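Local coordinates for uncharacterized protein (Legionella longbeachae NSW150, PDB 4JZA) that is a phosphoinositide phosphatase that probably removes the 3-phosphate from phosphatidylinositol 3-phosphate, probably acting on host lipids during infection, at residues 376-384 against 440-451; 522-530 against 622-630. All blocks are in the same frame, centred on the assembly; numbering follows the deposited sequence.

Overall arrangement
Both contacts are largely buried, and mainly apolar groups pack on a helix. Contact 1 lies nearer the centre of the chain, about 17 Å away against about 29 Å for contact 2. It sets a loop after a central-sheet strand on helix 441-454, through an imidazole, a guanidinium group and aliphatic side chains. Contact 2 is less than half as large. It joins the start of helix 524-542 to a proline turn between two short helices, and a water links the two backbones. Contacts 1 and 2 share no element, and their centres are about 25 Å apart. Segment 376-384 bonds Val551 and Ser552, and Tyr625 touches Arg556, all in CVSGKDR, which fits a CX5R phosphate-binding loop.

Contact 1: 376-384 against 440-451; sequences SHIATRDGL and PDLDLYKLARSA
His377 and Leu444 meet across the contact. Leu444 CB sits over one face of the His377 imidazole, 4.0 Å from its centroid, in a CH-pi contact displaced toward the ring rim. The ring reaches the helix because its CG is anti to the backbone N (chi1 -158°). His377 CE1 also comes 3.7 Å from Ala448 CB. Ile378 CD1 reaches the same Ala448 CB at 3.7 Å. Ala379 CB packs on Leu447 CB, 3.5 Å away. Toward the start of the helix, Pro440 CG sits over the centre of one face of the Arg381 guanidinium, 3.7 Å from Arg381 CZ. The bend at chi3 (-55°) turns that face to the proline. Leu384 CD2 packs against Asp443 CB at 3.7 Å and also meets Leu447.

Second-shell bonds shape the loop. Ala379 N gives a weak bond to His377 ND1, which may help set the rotation of the imidazole. Thr380 OG1 accepts from Asp382 N at 3.1 Å in an ST turn, and also bonds Arg343 O. The His377 backbone bonds Val551, and Ser376 OG bonds Ser552 O. Both partners lie in the sequence CVSGKDR, which fits the CX5R phosphate-binding loop of cysteine phosphatases. The loop follows strand 365-374, with strand 545-549 beside His377 and Ile378. Helix 388-402 packs on Thr380, Leu384, Leu447 and Ala451.

Contact 2: 522-530 against 622-630; sequences FDYAGRELF and PEWYLPEDI
Pro627 packs into the first turn of helix 524-542, and its ring carries the tight part of the contact. Pro627 CG lies 3.6 Å from Gly526 CA. Gly526 has no side chain, which leaves room for the Asp523 carboxylate as well as for the proline ring. Leu529 CD1 closes on Pro627 CD at 3.7 Å. Leu529 CG stands anti to the carbonyl carbon (chi1 -67°), which brings this methyl onto the turn. Ala525 CB faces a row of backbone carbonyls and is 3.6 Å from Tyr625 O.

The chain turns here between two helices: Leu626 is the first residue to leave helix 622-625, and Pro627 is at the N-cap position of helix 628-637. Across the contact, Asp523 caps helix 524-542: Asp523 OD1 accepts from Gly526 N at 3.0 Å, from well above the carboxylate plane. The same carboxylate touches the proline, with Asp523 OD2 3.5 Å from Pro627 CB.

The fit is looser toward Tyr625, where a water bridges the two backbones. It donates to Tyr625 O at 2.7 Å and to Ala525 O at 3.1 Å. The Tyr625 ring leads away to Arg556 and Ile559 of helix 556-574. The partly exposed Trp624 is held outside the contact: its ring stacks on Tyr468, and its NE1 bonds Tyr468 O. Asp523, likewise partly exposed, lies at the margin.

Contact 1: 376-384 against 440-451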
loop_
_atom_site.group_PDB
_atom_site.type_symbol
_atom_site.label_atom_id
_atom_site.label_comp_id
_atom_site.label_asym_id
_atom_site.label_seq_id
_atom_site.Cartn_x
_atom_site.Cartn_y
_atom_site.Cartn_z
ATOM N N SER A 376 -8.219 -7.748 6.930
ATOM C CA SER A 376 -8.324 -7.631 5.489
ATOM C C SER A 376 -8.660 -9.002 4.928
ATOM O O SER A 376 -8.351 -10.016 5.528
ATOM C CB SER A 376 -7.018 -7.132 4.895
ATOM O OG SER A 376 -6.739 -5.824 5.326
ATOM N N HIS A 377 -9.312 -9.028 3.780
ATOM C CA HIS A 377 -9.788 -10.262 3.199
ATOM C C HIS A 377 -8.681 -11.296 3.284
ATOM O O HIS A 377 -7.575 -10.959 3.122
ATOM C CB HIS A 377 -10.200 -10.050 1.730
ATOM C CG HIS A 377 -11.154 -11.092 1.234
ATOM N ND1 HIS A 377 -10.733 -12.259 0.648
ATOM C CD2 HIS A 377 -12.499 -11.175 1.308
ATOM C CE1 HIS A 377 -11.779 -12.998 0.346
ATOM N NE2 HIS A 377 -12.867 -12.356 0.724
ATOM N N ILE A 378 -8.989 -12.550 3.556
ATOM C CA ILE A 378 -7.939 -13.596 3.725
ATOM C C ILE A 378 -7.117 -13.846 2.454
ATOM O O ILE A 378 -5.981 -14.291 2.523
ATOM C CB ILE A 378 -8.537 -14.952 4.188
ATOM C CG1 ILE A 378 -9.720 -15.383 3.307
ATOM C CG2 ILE A 378 -9.022 -14.883 5.631
ATOM C CD1 ILE A 378 -9.985 -16.864 3.381
ATOM N N ALA A 379 -7.693 -13.538 1.299
ATOM C CA ALA A 379 -7.002 -13.731 0.032
ATOM C C ALA A 379 -6.366 -12.425 -0.369
ATOM O O ALA A 379 -6.842 -11.343 0.013
ATOM C CB ALA A 379 -7.970 -14.180 -1.031
ATOM N N THR A 380 -5.293 -12.493 -1.143
ATOM C CA THR A 380 -4.562 -11.256 -1.453
ATOM C C THR A 380 -4.801 -10.751 -2.875
ATOM O O THR A 380 -4.492 -11.420 -3.832
ATOM C CB THR A 380 -3.069 -11.383 -1.128
ATOM O OG1 THR A 380 -2.386 -10.265 -1.677
ATOM C CG2 THR A 380 -2.492 -12.681 -1.681
ATOM N N ARG A 381 -5.382 -9.563 -2.992
ATOM C CA ARG A 381 -5.481 -8.872 -4.279
ATOM C C ARG A 381 -4.112 -8.574 -4.930
ATOM O O ARG A 381 -4.031 -8.354 -6.130
ATOM C CB ARG A 381 -6.251 -7.542 -4.115
ATOM C CG ARG A 381 -5.487 -6.496 -3.314
ATOM C CD ARG A 381 -6.186 -5.145 -3.302
ATOM N NE ARG A 381 -6.440 -4.667 -4.662
ATOM C CZ ARG A 381 -7.446 -3.857 -5.031
ATOM N NH1 ARG A 381 -8.365 -3.386 -4.160
ATOM N NH2 ARG A 381 -7.560 -3.538 -6.326
ATOM N N ASP A 382 -3.054 -8.545 -4.137
ATOM C CA ASP A 382 -1.726 -8.235 -4.634
ATOM C C ASP A 382 -1.053 -9.443 -5.334
ATOM O O ASP A 382 -0.044 -9.290 -6.047
ATOM C CB ASP A 382 -0.820 -7.728 -3.489
ATOM C CG ASP A 382 -1.207 -6.315 -2.960
ATOM O OD1 ASP A 382 -2.126 -5.655 -3.518
ATOM O OD2 ASP A 382 -0.562 -5.856 -1.976
ATOM N N GLY A 383 -1.596 -10.634 -5.154
ATOM C CA GLY A 383 -0.961 -11.812 -5.683
ATOM C C GLY A 383 -1.766 -12.545 -6.735
ATOM O O GLY A 383 -1.581 -13.752 -6.912
ATOM N N LEU A 384 -2.636 -11.841 -7.454
ATOM C CA LEU A 384 -3.487 -12.508 -8.434
ATOM C C LEU A 384 -2.726 -12.957 -9.684
ATOM O O LEU A 384 -3.251 -13.742 -10.488
ATOM C CB LEU A 384 -4.654 -11.614 -8.837
ATOM C CG LEU A 384 -5.578 -11.190 -7.691
ATOM C CD1 LEU A 384 -6.609 -10.251 -8.260
ATOM C CD2 LEU A 384 -6.238 -12.397 -7.048
ATOM N N PRO A 440 -10.974 -6.872 -7.679
ATOM C CA PRO A 440 -10.476 -8.194 -7.320
ATOM C C PRO A 440 -11.528 -9.048 -6.639
ATOM O O PRO A 440 -11.364 -10.251 -6.511
ATOM C CB PRO A 440 -9.361 -7.858 -6.338
ATOM C CG PRO A 440 -9.838 -6.579 -5.666
ATOM C CD PRO A 440 -10.524 -5.814 -6.740
ATOM N N ASP A 441 -12.617 -8.421 -6.222
ATOM C CA ASP A 441 -13.681 -9.087 -5.449
ATOM C C ASP A 441 -14.020 -10.499 -5.988
ATOM O O ASP A 441 -14.151 -11.410 -5.200
ATOM C CB ASP A 441 -14.983 -8.230 -5.340
ATOM C CG ASP A 441 -14.785 -6.831 -4.662
ATOM O OD1 ASP A 441 -13.876 -6.091 -5.087
ATOM O OD2 ASP A 441 -15.559 -6.425 -3.745
ATOM N N LEU A 442 -14.157 -10.712 -7.294
ATOM C CA LEU A 442 -14.564 -12.053 -7.755
ATOM C C LEU A 442 -13.456 -13.092 -7.505
ATOM O O LEU A 442 -13.697 -14.198 -6.981
ATOM C CB LEU A 442 -15.012 -12.044 -9.221
ATOM C CG LEU A 442 -15.273 -13.429 -9.843
ATOM C CD1 LEU A 442 -16.457 -14.139 -9.197
ATOM C CD2 LEU A 442 -15.465 -13.355 -11.353
ATOM N N ASP A 443 -12.232 -12.723 -7.838
ATOM C CA ASP A 443 -11.081 -13.583 -7.513
ATOM C C ASP A 443 -10.970 -13.827 -6.027
ATOM O O ASP A 443 -10.817 -14.952 -5.591
ATOM C CB ASP A 443 -9.767 -13.005 -8.077
ATOM C CG ASP A 443 -9.632 -13.210 -9.605
ATOM O OD1 ASP A 443 -10.121 -14.221 -10.182
ATOM O OD2 ASP A 443 -9.036 -12.336 -10.239
ATOM N N LEU A 444 -11.081 -12.779 -5.226
ATOM C CA LEU A 444 -11.018 -12.969 -3.765
ATOM C C LEU A 444 -12.115 -13.906 -3.248
ATOM O O LEU A 444 -11.854 -14.774 -2.447
ATOM C CB LEU A 444 -11.123 -11.624 -3.036
ATOM C CG LEU A 444 -10.098 -10.571 -3.407
ATOM C CD1 LEU A 444 -10.207 -9.324 -2.545
ATOM C CD2 LEU A 444 -8.720 -11.147 -3.325
ATOM N N TYR A 445 -13.345 -13.720 -3.709
ATOM C CA TYR A 445 -14.425 -14.613 -3.348
ATOM C C TYR A 445 -13.999 -16.050 -3.583
ATOM O O TYR A 445 -14.019 -16.835 -2.643
ATOM C CB TYR A 445 -15.646 -14.315 -4.169
ATOM C CG TYR A 445 -16.887 -15.113 -3.833
ATOM C CD1 TYR A 445 -16.830 -16.414 -3.476
ATOM C CD2 TYR A 445 -18.118 -14.543 -3.934
ATOM C CE1 TYR A 445 -17.968 -17.107 -3.196
ATOM C CE2 TYR A 445 -19.253 -15.237 -3.658
ATOM C CZ TYR A 445 -19.148 -16.529 -3.285
ATOM O OH TYR A 445 -20.235 -17.284 -3.002
ATOM N N LYS A 446 -13.593 -16.405 -4.807
ATOM C CA LYS A 446 -13.283 -17.821 -5.089
ATOM C C LYS A 446 -12.106 -18.308 -4.257
ATOM O O LYS A 446 -12.118 -19.447 -3.786
ATOM C CB LYS A 446 -12.983 -18.096 -6.539
ATOM C CG LYS A 446 -14.065 -17.713 -7.518
ATOM C CD LYS A 446 -13.451 -17.623 -8.914
ATOM C CE LYS A 446 -14.500 -17.263 -9.953
ATOM N NZ LYS A 446 -13.881 -16.743 -11.204
ATOM N N LEU A 447 -11.103 -17.457 -4.062
ATOM C CA LEU A 447 -9.926 -17.842 -3.292
ATOM C C LEU A 447 -10.285 -18.192 -1.870
ATOM O O LEU A 447 -9.703 -19.123 -1.308
ATOM C CB LEU A 447 -8.864 -16.753 -3.302
ATOM C CG LEU A 447 -8.169 -16.738 -4.660
ATOM C CD1 LEU A 447 -7.505 -15.390 -4.903
ATOM C CD2 LEU A 447 -7.173 -17.893 -4.836
ATOM N N ALA A 448 -11.275 -17.503 -1.309
ATOM C CA ALA A 448 -11.707 -17.783 0.071
ATOM C C ALA A 448 -12.550 -19.064 0.221
ATOM O O ALA A 448 -12.431 -19.779 1.227
ATOM C CB ALA A 448 -12.438 -16.581 0.650
ATOM N N ARG A 449 -13.379 -19.339 -0.784
ATOM C CA ARG A 449 -14.155 -20.571 -0.858
ATOM C C ARG A 449 -13.259 -21.753 -0.885
ATOM O O ARG A 449 -13.464 -22.718 -0.132
ATOM C CB ARG A 449 -14.984 -20.588 -2.130
ATOM C CG ARG A 449 -16.152 -19.618 -2.110
ATOM C CD ARG A 449 -17.380 -20.271 -1.494
ATOM N NE ARG A 449 -18.328 -19.292 -0.990
ATOM C CZ ARG A 449 -19.458 -19.605 -0.375
ATOM N NH1 ARG A 449 -19.773 -20.874 -0.161
ATOM N NH2 ARG A 449 -20.249 -18.639 0.069
ATOM N N SER A 450 -12.266 -21.696 -1.770
ATOM C CA SER A 450 -11.293 -22.776 -1.897
ATOM C C SER A 450 -10.594 -23.026 -0.570
ATOM O O SER A 450 -10.472 -24.167 -0.153
ATOM C CB SER A 450 -10.236 -22.448 -2.944
ATOM O OG SER A 450 -10.801 -22.318 -4.239
ATOM N N ALA A 451 -10.154 -21.958 0.091
ATOM C CA ALA A 451 -9.433 -22.079 1.345
ATOM C C ALA A 451 -10.234 -22.750 2.438
ATOM O O ALA A 451 -9.700 -23.581 3.170
ATOM C CB ALA A 451 -8.981 -20.712 1.814
#

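Contact 2: 522-530 against 622-630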
loop_
_atom_site.group_PDB
_atom_site.type_symbol
_atom_site.label_atom_id
_atom_site.label_comp_id
_atom_site.label_asym_id
_atom_site.label_seq_id
_atom_site.Cartn_x
_atom_site.Cartn_y
_atom_site.Cartn_z
ATOM N N PHE A 522 -37.247 1.259 -1.582
ATOM C CA PHE A 522 -36.838 0.199 -0.653
ATOM C C PHE A 522 -35.396 0.381 -0.182
ATOM O O PHE A 522 -34.534 0.677 -0.979
ATOM C CB PHE A 522 -36.975 -1.139 -1.368
ATOM C CG PHE A 522 -36.765 -2.326 -0.480
ATOM C CD1 PHE A 522 -37.757 -2.723 0.426
ATOM C CD2 PHE A 522 -35.585 -3.058 -0.556
ATOM C CE1 PHE A 522 -37.571 -3.813 1.247
ATOM C CE2 PHE A 522 -35.399 -4.174 0.238
ATOM C CZ PHE A 522 -36.395 -4.549 1.149
ATOM N N ASP A 523 -35.127 0.188 1.100
ATOM C CA ASP A 523 -33.810 0.506 1.678
ATOM C C ASP A 523 -32.864 -0.687 1.603
ATOM O O ASP A 523 -32.630 -1.333 2.583
ATOM C CB ASP A 523 -33.990 0.989 3.131
ATOM C CG ASP A 523 -32.671 1.305 3.847
ATOM O OD1 ASP A 523 -31.635 1.563 3.171
ATOM O OD2 ASP A 523 -32.702 1.301 5.113
ATOM N N TYR A 524 -32.320 -0.964 0.424
ATOM C CA TYR A 524 -31.480 -2.147 0.213
ATOM C C TYR A 524 -30.197 -2.074 1.026
ATOM O O TYR A 524 -29.683 -3.093 1.435
ATOM C CB TYR A 524 -31.080 -2.298 -1.255
ATOM C CG TYR A 524 -32.149 -2.810 -2.158
ATOM C CD1 TYR A 524 -32.457 -4.163 -2.205
ATOM C CD2 TYR A 524 -32.842 -1.954 -2.977
ATOM C CE1 TYR A 524 -33.443 -4.643 -3.031
ATOM C CE2 TYR A 524 -33.838 -2.420 -3.795
ATOM C CZ TYR A 524 -34.123 -3.762 -3.827
ATOM O OH TYR A 524 -35.132 -4.191 -4.651
ATOM N N ALA A 525 -29.668 -0.872 1.201
ATOM C CA ALA A 525 -28.472 -0.686 1.995
ATOM C C ALA A 525 -28.762 -1.128 3.421
ATOM O O ALA A 525 -28.002 -1.881 4.021
ATOM C CB ALA A 525 -28.004 0.773 1.960
ATOM N N GLY A 526 -29.865 -0.674 3.962
ATOM C CA GLY A 526 -30.216 -1.050 5.314
ATOM C C GLY A 526 -30.482 -2.522 5.467
ATOM O O GLY A 526 -30.157 -3.133 6.514
ATOM N N ARG A 527 -31.065 -3.104 4.435
ATOM C CA ARG A 527 -31.367 -4.507 4.501
ATOM C C ARG A 527 -30.056 -5.247 4.692
ATOM O O ARG A 527 -29.964 -6.133 5.573
ATOM C CB ARG A 527 -32.087 -4.990 3.262
ATOM C CG ARG A 527 -32.233 -6.508 3.184
ATOM C CD ARG A 527 -33.275 -6.903 2.140
ATOM N NE ARG A 527 -33.260 -8.332 1.880
ATOM C CZ ARG A 527 -32.395 -8.961 1.092
ATOM N NH1 ARG A 527 -31.442 -8.295 0.447
ATOM N NH2 ARG A 527 -32.484 -10.284 0.951
ATOM N N GLU A 528 -29.034 -4.865 3.907
ATOM C CA GLU A 528 -27.713 -5.474 4.032
ATOM C C GLU A 528 -27.071 -5.376 5.424
ATOM O O GLU A 528 -26.408 -6.302 5.861
ATOM C CB GLU A 528 -26.749 -4.880 3.010
ATOM C CG GLU A 528 -27.125 -5.200 1.585
ATOM C CD GLU A 528 -27.178 -6.679 1.252
ATOM O OE1 GLU A 528 -26.392 -7.458 1.744
ATOM O OE2 GLU A 528 -27.985 -7.093 0.443
ATOM N N LEU A 529 -27.220 -4.242 6.078
ATOM C CA LEU A 529 -26.580 -4.030 7.325
ATOM C C LEU A 529 -27.283 -4.864 8.341
ATOM O O LEU A 529 -26.633 -5.408 9.251
ATOM C CB LEU A 529 -26.642 -2.563 7.712
ATOM C CG LEU A 529 -25.841 -1.618 6.815
ATOM C CD1 LEU A 529 -26.084 -0.207 7.294
ATOM C CD2 LEU A 529 -24.361 -1.905 6.858
ATOM N N PHE A 530 -28.610 -4.968 8.187
ATOM C CA PHE A 530 -29.397 -5.832 9.063
ATOM C C PHE A 530 -29.110 -7.309 8.846
ATOM O O PHE A 530 -28.942 -8.054 9.808
ATOM C CB PHE A 530 -30.891 -5.576 8.931
ATOM C CG PHE A 530 -31.393 -4.542 9.869
ATOM C CD1 PHE A 530 -31.629 -4.859 11.166
ATOM C CD2 PHE A 530 -31.611 -3.244 9.449
ATOM C CE1 PHE A 530 -32.073 -3.906 12.043
ATOM C CE2 PHE A 530 -32.067 -2.275 10.314
ATOM C CZ PHE A 530 -32.308 -2.612 11.619
ATOM N N PRO A 622 -19.460 6.340 2.299
ATOM C CA PRO A 622 -20.515 6.126 3.285
ATOM C C PRO A 622 -21.932 6.272 2.745
ATOM O O PRO A 622 -22.828 5.548 3.172
ATOM C CB PRO A 622 -20.260 7.230 4.323
ATOM C CG PRO A 622 -18.852 7.657 4.118
ATOM C CD PRO A 622 -18.623 7.498 2.660
ATOM N N GLU A 623 -22.133 7.240 1.857
ATOM C CA GLU A 623 -23.457 7.523 1.302
ATOM C C GLU A 623 -23.947 6.371 0.412
ATOM O O GLU A 623 -25.140 6.257 0.149
ATOM C CB GLU A 623 -23.488 8.859 0.536
ATOM C CG GLU A 623 -23.614 10.083 1.437
ATOM C CD GLU A 623 -23.312 11.423 0.755
ATOM O OE1 GLU A 623 -22.572 11.444 -0.236
ATOM O OE2 GLU A 623 -23.780 12.481 1.233
ATOM N N TRP A 624 -23.068 5.482 -0.020
ATOM C CA TRP A 624 -23.570 4.316 -0.720
ATOM C C TRP A 624 -24.037 3.238 0.235
ATOM O O TRP A 624 -25.047 2.627 -0.021
ATOM C CB TRP A 624 -22.530 3.726 -1.647
ATOM C CG TRP A 624 -22.988 2.499 -2.290
ATOM C CD1 TRP A 624 -22.421 1.284 -2.205
ATOM C CD2 TRP A 624 -24.128 2.354 -3.133
ATOM N NE1 TRP A 624 -23.131 0.368 -2.945
ATOM C CE2 TRP A 624 -24.180 1.010 -3.531
ATOM C CE3 TRP A 624 -25.103 3.241 -3.605
ATOM C CZ2 TRP A 624 -25.167 0.521 -4.346
ATOM C CZ3 TRP A 624 -26.074 2.764 -4.414
ATOM C CH2 TRP A 624 -26.121 1.404 -4.768
ATOM N N TYR A 625 -23.282 3.016 1.315
ATOM C CA TYR A 625 -23.474 1.871 2.244
ATOM C C TYR A 625 -24.478 2.162 3.378
ATOM O O TYR A 625 -25.032 1.212 4.021
ATOM C CB TYR A 625 -22.120 1.443 2.850
ATOM C CG TYR A 625 -21.182 0.901 1.827
ATOM C CD1 TYR A 625 -21.519 -0.230 1.100
ATOM C CD2 TYR A 625 -19.956 1.526 1.531
ATOM C CE1 TYR A 625 -20.691 -0.731 0.113
ATOM C CE2 TYR A 625 -19.089 1.010 0.556
ATOM C CZ TYR A 625 -19.477 -0.128 -0.166
ATOM O OH TYR A 625 -18.698 -0.716 -1.162
ATOM N N LEU A 626 -24.678 3.457 3.661
ATOM C CA LEU A 626 -25.554 3.868 4.747
ATOM C C LEU A 626 -26.897 4.087 4.159
ATOM O O LEU A 626 -27.013 4.535 3.047
ATOM C CB LEU A 626 -25.082 5.168 5.397
ATOM C CG LEU A 626 -23.813 5.157 6.266
ATOM C CD1 LEU A 626 -23.405 6.567 6.675
ATOM C CD2 LEU A 626 -24.032 4.312 7.506
ATOM N N PRO A 627 -27.928 3.783 4.902
ATOM C CA PRO A 627 -29.310 4.144 4.607
ATOM C C PRO A 627 -29.535 5.658 4.595
ATOM O O PRO A 627 -28.862 6.385 5.313
ATOM C CB PRO A 627 -30.062 3.532 5.786
ATOM C CG PRO A 627 -29.237 2.345 6.204
ATOM C CD PRO A 627 -27.822 2.764 5.965
ATOM N N GLU A 628 -30.501 6.135 3.825
ATOM C CA GLU A 628 -30.674 7.570 3.665
ATOM C C GLU A 628 -30.864 8.331 4.982
ATOM O O GLU A 628 -30.286 9.398 5.158
ATOM C CB GLU A 628 -31.776 7.913 2.637
ATOM C CG GLU A 628 -31.219 8.302 1.271
ATOM C CD GLU A 628 -30.222 9.464 1.397
ATOM O OE1 GLU A 628 -30.684 10.559 1.846
ATOM O OE2 GLU A 628 -28.985 9.271 1.102
ATOM N N ASP A 629 -31.656 7.810 5.911
ATOM C CA ASP A 629 -31.966 8.584 7.122
ATOM C C ASP A 629 -30.788 8.739 8.078
ATOM O O ASP A 629 -30.663 9.774 8.741
ATOM C CB ASP A 629 -33.215 8.091 7.861
ATOM C CG ASP A 629 -33.236 6.572 8.117
ATOM O OD1 ASP A 629 -32.295 5.913 7.629
ATOM O OD2 ASP A 629 -34.206 6.052 8.786
ATOM N N ILE A 630 -29.897 7.755 8.107
ATOM C CA ILE A 630 -28.658 7.849 8.900
ATOM C C ILE A 630 -27.657 8.831 8.289
ATOM O O ILE A 630 -27.077 9.685 8.954
ATOM C CB ILE A 630 -27.981 6.480 9.015
ATOM C CG1 ILE A 630 -28.892 5.515 9.796
ATOM C CG2 ILE A 630 -26.644 6.600 9.727
ATOM C CD1 ILE A 630 -28.517 4.051 9.692
HETATM O O HOH W 1 -25.071 -1.373 3.194
#